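Local coordinates for glucuronoarabinoxylan endo-1,4-beta-xylanase (Clostridium papyrosolvens, PDB 4FMV), which probably cleaves internal beta-1,4 linkages of xylan, this chain being the family 30 glycoside hydrolase part of a longer protein, at residues N160-K163 and N164-S168; Y216-Y219 and Q220-S223. All coordinates share one frame; numbering follows the deposited sequence.

Contact 1: N160-K163 and N164-S168; sequences NFMK and NNAGS
The phenyl ring of Phe161 lies under Asn165, whose CB sits over one ring face in a CH-pi contact. That CB is 3.6 Å from the ring centroid and is displaced toward the rim. The ring swings forward along the chain because CG is anti to the backbone N (chi1 -173°). Asn165 CG, anti to its own carbonyl carbon, carries the amide out past the CD1 side of the ring, its plane 31° from that of the ring, with OD1 3.7 Å from Phe161 CD1. Ala166 follows. Its CB touches Met162 SD at 3.9 Å and, more loosely, Phe161 CE2. These contacts form where helix 155-164 of the (beta/alpha)8 barrel ends and the chain turns toward strand 172-178. Asn164 N still makes a helical bond to Asn160 O. Phe161 O then accepts two N-H groups from opposite faces of its carbonyl plane. Ala166 N comes in nearly straight, whereas Asn165 N is more bent (140°). Asn198 ND2 donates to Met162 O, and a water then bridges Lys163 O and Gly167 N. Asn165 O is gripped by Ser168 N and by Ser168 OG, the latter at 2.8 Å. Phe161 also packs on Ala118 of helix 114-130.

Contact 2: Y216-Y219 and Q220-S223; sequences YPLY and QQKS
Ser223, just past the end of the short helix, packs back on Tyr219, and this is the tight part of the contact. Ser223 CB lies over one face of the tyrosine ring, 3.8 Å from its centroid, and also presses on the backbone at 3.1 Å from Tyr219 O. The ring reaches it because Tyr219 CG is anti to the backbone N (chi1 166°). Ser223 OG turns back to donate to Gln220 O at 2.8 Å. The solvent side is looser. There the amide of Gln220 stands almost perpendicular to the tyrosine ring, with NE2 in the ring plane at the edge, 3.6 Å from Tyr219 CD2. A water accepts from this NE2 and from Tyr216 N, bridging the amide to the N-cap residue. The extended Gln221 side chain brings NE2 to 3.5 Å from Leu218 CD1. Lys222 runs past the same methyl, with CG at 4.0 Å from CD1. Backbone bonds from Gln220 N, Gln221 N and Lys222 N hold the turns together. Helix 217-221 links barrel strands 201-205 and 227-232. Tyr216 and Tyr219 both rest on Leu202 of the first strand and on Leu190 of helix 183-190, and Tyr216 OH is hydrogen-bonded to Asp187 of that helix.

Both contacts are local and partly buried, and both lie in the outer helical layer of the same barrel. Their centres are about 21 Å apart. Contact 1 closes helix 155-164, and contact 2 takes in the whole of the short helix 217-221, with its N-cap. In each, an aromatic residue receives the CB of the residue four positions later over one face, and a serine hydroxyl hydrogen-bonds a carbonyl three residues back. Contact 1 adds buried Met162 and Ala166, so its inner side is apolar. In contact 2 the inward residues are two tyrosines, while glutamines and a lysine make up much of the outer side. Water links backbone to backbone in contact 1, but backbone to side chain in contact 2.

Contact 1: N160-K163 and N164-S168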
loop_
_atom_site.group_PDB
_atom_site.type_symbol
_atom_site.label_atom_id
_atom_site.label_comp_id
_atom_site.label_asym_id
_atom_site.label_seq_id
_atom_site.Cartn_x
_atom_site.Cartn_y
_atom_site.Cartn_z
ATOM N N ASN A 160 24.575 3.461 0.162
ATOM C CA ASN A 160 25.553 3.644 -0.913
ATOM C C ASN A 160 24.868 3.699 -2.295
ATOM O O ASN A 160 25.179 4.554 -3.129
ATOM C CB ASN A 160 26.589 2.524 -0.896
ATOM C CG ASN A 160 27.505 2.593 0.300
ATOM O OD1 ASN A 160 27.639 3.642 0.935
ATOM N ND2 ASN A 160 28.161 1.473 0.610
ATOM N N PHE A 161 23.926 2.787 -2.518
ATOM C CA PHE A 161 23.204 2.738 -3.783
ATOM C C PHE A 161 22.335 3.985 -3.962
ATOM O O PHE A 161 22.298 4.613 -5.045
ATOM C CB PHE A 161 22.331 1.481 -3.851
ATOM C CG PHE A 161 21.688 1.281 -5.189
ATOM C CD1 PHE A 161 22.342 0.589 -6.185
ATOM C CD2 PHE A 161 20.449 1.823 -5.460
ATOM C CE1 PHE A 161 21.757 0.427 -7.429
ATOM C CE2 PHE A 161 19.869 1.660 -6.681
ATOM C CZ PHE A 161 20.532 0.965 -7.670
ATOM N N MET A 162 21.611 4.329 -2.906
ATOM C CA MET A 162 20.795 5.543 -2.901
ATOM C C MET A 162 21.593 6.825 -3.181
ATOM O O MET A 162 21.096 7.704 -3.887
ATOM C CB MET A 162 19.997 5.674 -1.600
ATOM C CG MET A 162 18.848 4.652 -1.441
ATOM S SD MET A 162 17.592 4.656 -2.759
ATOM C CE MET A 162 16.781 6.243 -2.473
ATOM N N LYS A 163 22.810 6.961 -2.641
ATOM C CA LYS A 163 23.629 8.139 -3.002
ATOM C C LYS A 163 24.217 8.077 -4.413
ATOM O O LYS A 163 24.082 9.016 -5.193
ATOM C CB LYS A 163 24.780 8.395 -2.002
ATOM C CG LYS A 163 24.334 8.820 -0.618
ATOM C CD LYS A 163 25.534 9.091 0.300
ATOM C CE LYS A 163 26.196 10.435 -0.021
ATOM N NZ LYS A 163 26.868 11.047 1.200
ATOM N N ASN A 164 24.903 6.979 -4.716
ATOM C CA ASN A 164 25.717 6.899 -5.932
ATOM C C ASN A 164 25.087 6.365 -7.194
ATOM O O ASN A 164 25.596 6.590 -8.278
ATOM C CB ASN A 164 26.984 6.124 -5.613
ATOM C CG ASN A 164 27.725 6.752 -4.468
ATOM O OD1 ASN A 164 27.750 7.977 -4.361
ATOM N ND2 ASN A 164 28.292 5.939 -3.587
ATOM N N ASN A 165 23.951 5.706 -7.047
ATOM C CA ASN A 165 23.320 4.949 -8.130
ATOM C C ASN A 165 21.905 5.415 -8.464
ATOM O O ASN A 165 21.542 5.554 -9.636
ATOM C CB ASN A 165 23.461 3.424 -7.963
ATOM C CG ASN A 165 24.910 2.996 -7.851
ATOM O OD1 ASN A 165 25.372 2.672 -6.762
ATOM N ND2 ASN A 165 25.653 3.023 -8.980
ATOM N N ALA A 166 21.067 5.448 -7.441
ATOM C CA ALA A 166 19.631 5.690 -7.600
ATOM C C ALA A 166 19.253 6.978 -8.348
ATOM O O ALA A 166 18.175 7.065 -8.927
ATOM C CB ALA A 166 18.949 5.633 -6.247
ATOM N N GLY A 167 20.120 7.976 -8.340
ATOM C CA GLY A 167 19.857 9.196 -9.091
ATOM C C GLY A 167 19.783 8.987 -10.597
ATOM O O GLY A 167 19.234 9.816 -11.317
ATOM N N SER A 168 20.333 7.878 -11.084
ATOM C CA SER A 168 20.383 7.638 -12.526
ATOM C C SER A 168 19.132 6.877 -12.984
ATOM O O SER A 168 18.977 6.554 -14.170
ATOM C CB SER A 168 21.645 6.857 -12.886
ATOM O OG SER A 168 21.554 5.525 -12.415
HETATM O O HOH W 1 22.939 8.813 -7.820
#

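Contact 2: Y216-Y219 and Q220-S223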
loop_
_atom_site.group_PDB
_atom_site.type_symbol
_atom_site.label_atom_id
_atom_site.label_comp_id
_atom_site.label_asym_id
_atom_site.label_seq_id
_atom_site.Cartn_x
_atom_site.Cartn_y
_atom_site.Cartn_z
ATOM N N TYR A 216 6.585 7.848 12.246
ATOM C CA TYR A 216 7.998 7.970 11.886
ATOM C C TYR A 216 8.384 9.440 11.936
ATOM O O TYR A 216 8.382 10.090 10.916
ATOM C CB TYR A 216 8.237 7.412 10.468
ATOM C CG TYR A 216 9.677 7.113 10.107
ATOM C CD1 TYR A 216 10.733 7.399 10.986
ATOM C CD2 TYR A 216 9.987 6.560 8.879
ATOM C CE1 TYR A 216 12.058 7.117 10.635
ATOM C CE2 TYR A 216 11.306 6.279 8.519
ATOM C CZ TYR A 216 12.329 6.557 9.393
ATOM O OH TYR A 216 13.622 6.254 9.009
ATOM N N PRO A 217 8.684 9.973 13.130
ATOM C CA PRO A 217 9.006 11.405 13.232
ATOM C C PRO A 217 10.091 11.886 12.264
ATOM O O PRO A 217 9.954 12.967 11.675
ATOM C CB PRO A 217 9.500 11.543 14.670
ATOM C CG PRO A 217 8.722 10.492 15.406
ATOM C CD PRO A 217 8.618 9.328 14.454
ATOM N N LEU A 218 11.172 11.135 12.105
ATOM C CA LEU A 218 12.243 11.620 11.229
ATOM C C LEU A 218 11.752 11.774 9.781
ATOM O O LEU A 218 12.045 12.767 9.107
ATOM C CB LEU A 218 13.453 10.689 11.268
ATOM C CG LEU A 218 14.621 11.170 10.415
ATOM C CD1 LEU A 218 15.046 12.577 10.834
ATOM C CD2 LEU A 218 15.798 10.206 10.513
ATOM N N TYR A 219 10.984 10.807 9.304
ATOM C CA TYR A 219 10.416 10.943 7.965
ATOM C C TYR A 219 9.540 12.183 7.877
ATOM O O TYR A 219 9.648 12.950 6.920
ATOM C CB TYR A 219 9.591 9.720 7.546
ATOM C CG TYR A 219 8.753 10.035 6.320
ATOM C CD1 TYR A 219 9.316 9.998 5.044
ATOM C CD2 TYR A 219 7.415 10.401 6.440
ATOM C CE1 TYR A 219 8.565 10.302 3.922
ATOM C CE2 TYR A 219 6.644 10.708 5.317
ATOM C CZ TYR A 219 7.234 10.663 4.072
ATOM O OH TYR A 219 6.503 10.976 2.963
ATOM N N GLN A 220 8.658 12.383 8.859
ATOM C CA GLN A 220 7.787 13.563 8.836
ATOM C C GLN A 220 8.591 14.849 8.727
ATOM O O GLN A 220 8.233 15.752 7.981
ATOM C CB GLN A 220 6.862 13.620 10.066
ATOM C CG GLN A 220 5.818 12.506 10.073
ATOM C CD GLN A 220 4.951 12.503 8.813
ATOM O OE1 GLN A 220 4.655 13.563 8.232
ATOM N NE2 GLN A 220 4.529 11.320 8.397
ATOM N N GLN A 221 9.686 14.943 9.462
ATOM C CA GLN A 221 10.459 16.173 9.407
ATOM C C GLN A 221 11.179 16.304 8.054
ATOM O O GLN A 221 11.461 17.404 7.598
ATOM C CB GLN A 221 11.401 16.274 10.607
ATOM C CG GLN A 221 12.814 15.806 10.370
ATOM C CD GLN A 221 13.762 16.291 11.469
ATOM O OE1 GLN A 221 13.326 16.918 12.442
ATOM N NE2 GLN A 221 15.057 16.007 11.318
ATOM N N LYS A 222 11.457 15.161 7.428
ATOM C CA LYS A 222 12.115 15.051 6.117
ATOM C C LYS A 222 11.159 14.861 4.922
ATOM O O LYS A 222 11.602 14.505 3.834
ATOM C CB LYS A 222 13.207 13.956 6.102
ATOM C CG LYS A 222 14.276 14.035 7.214
ATOM C CD LYS A 222 15.236 15.198 7.065
ATOM C CE LYS A 222 16.447 15.008 7.985
ATOM N NZ LYS A 222 17.441 16.146 7.951
ATOM N N SER A 223 9.856 14.971 5.151
ATOM C CA SER A 223 8.860 14.501 4.186
ATOM C C SER A 223 8.507 15.430 3.016
ATOM O O SER A 223 7.646 15.084 2.206
ATOM C CB SER A 223 7.560 14.161 4.911
ATOM O OG SER A 223 7.003 15.330 5.504
HETATM O O HOH W 2 4.633 9.055 10.236
#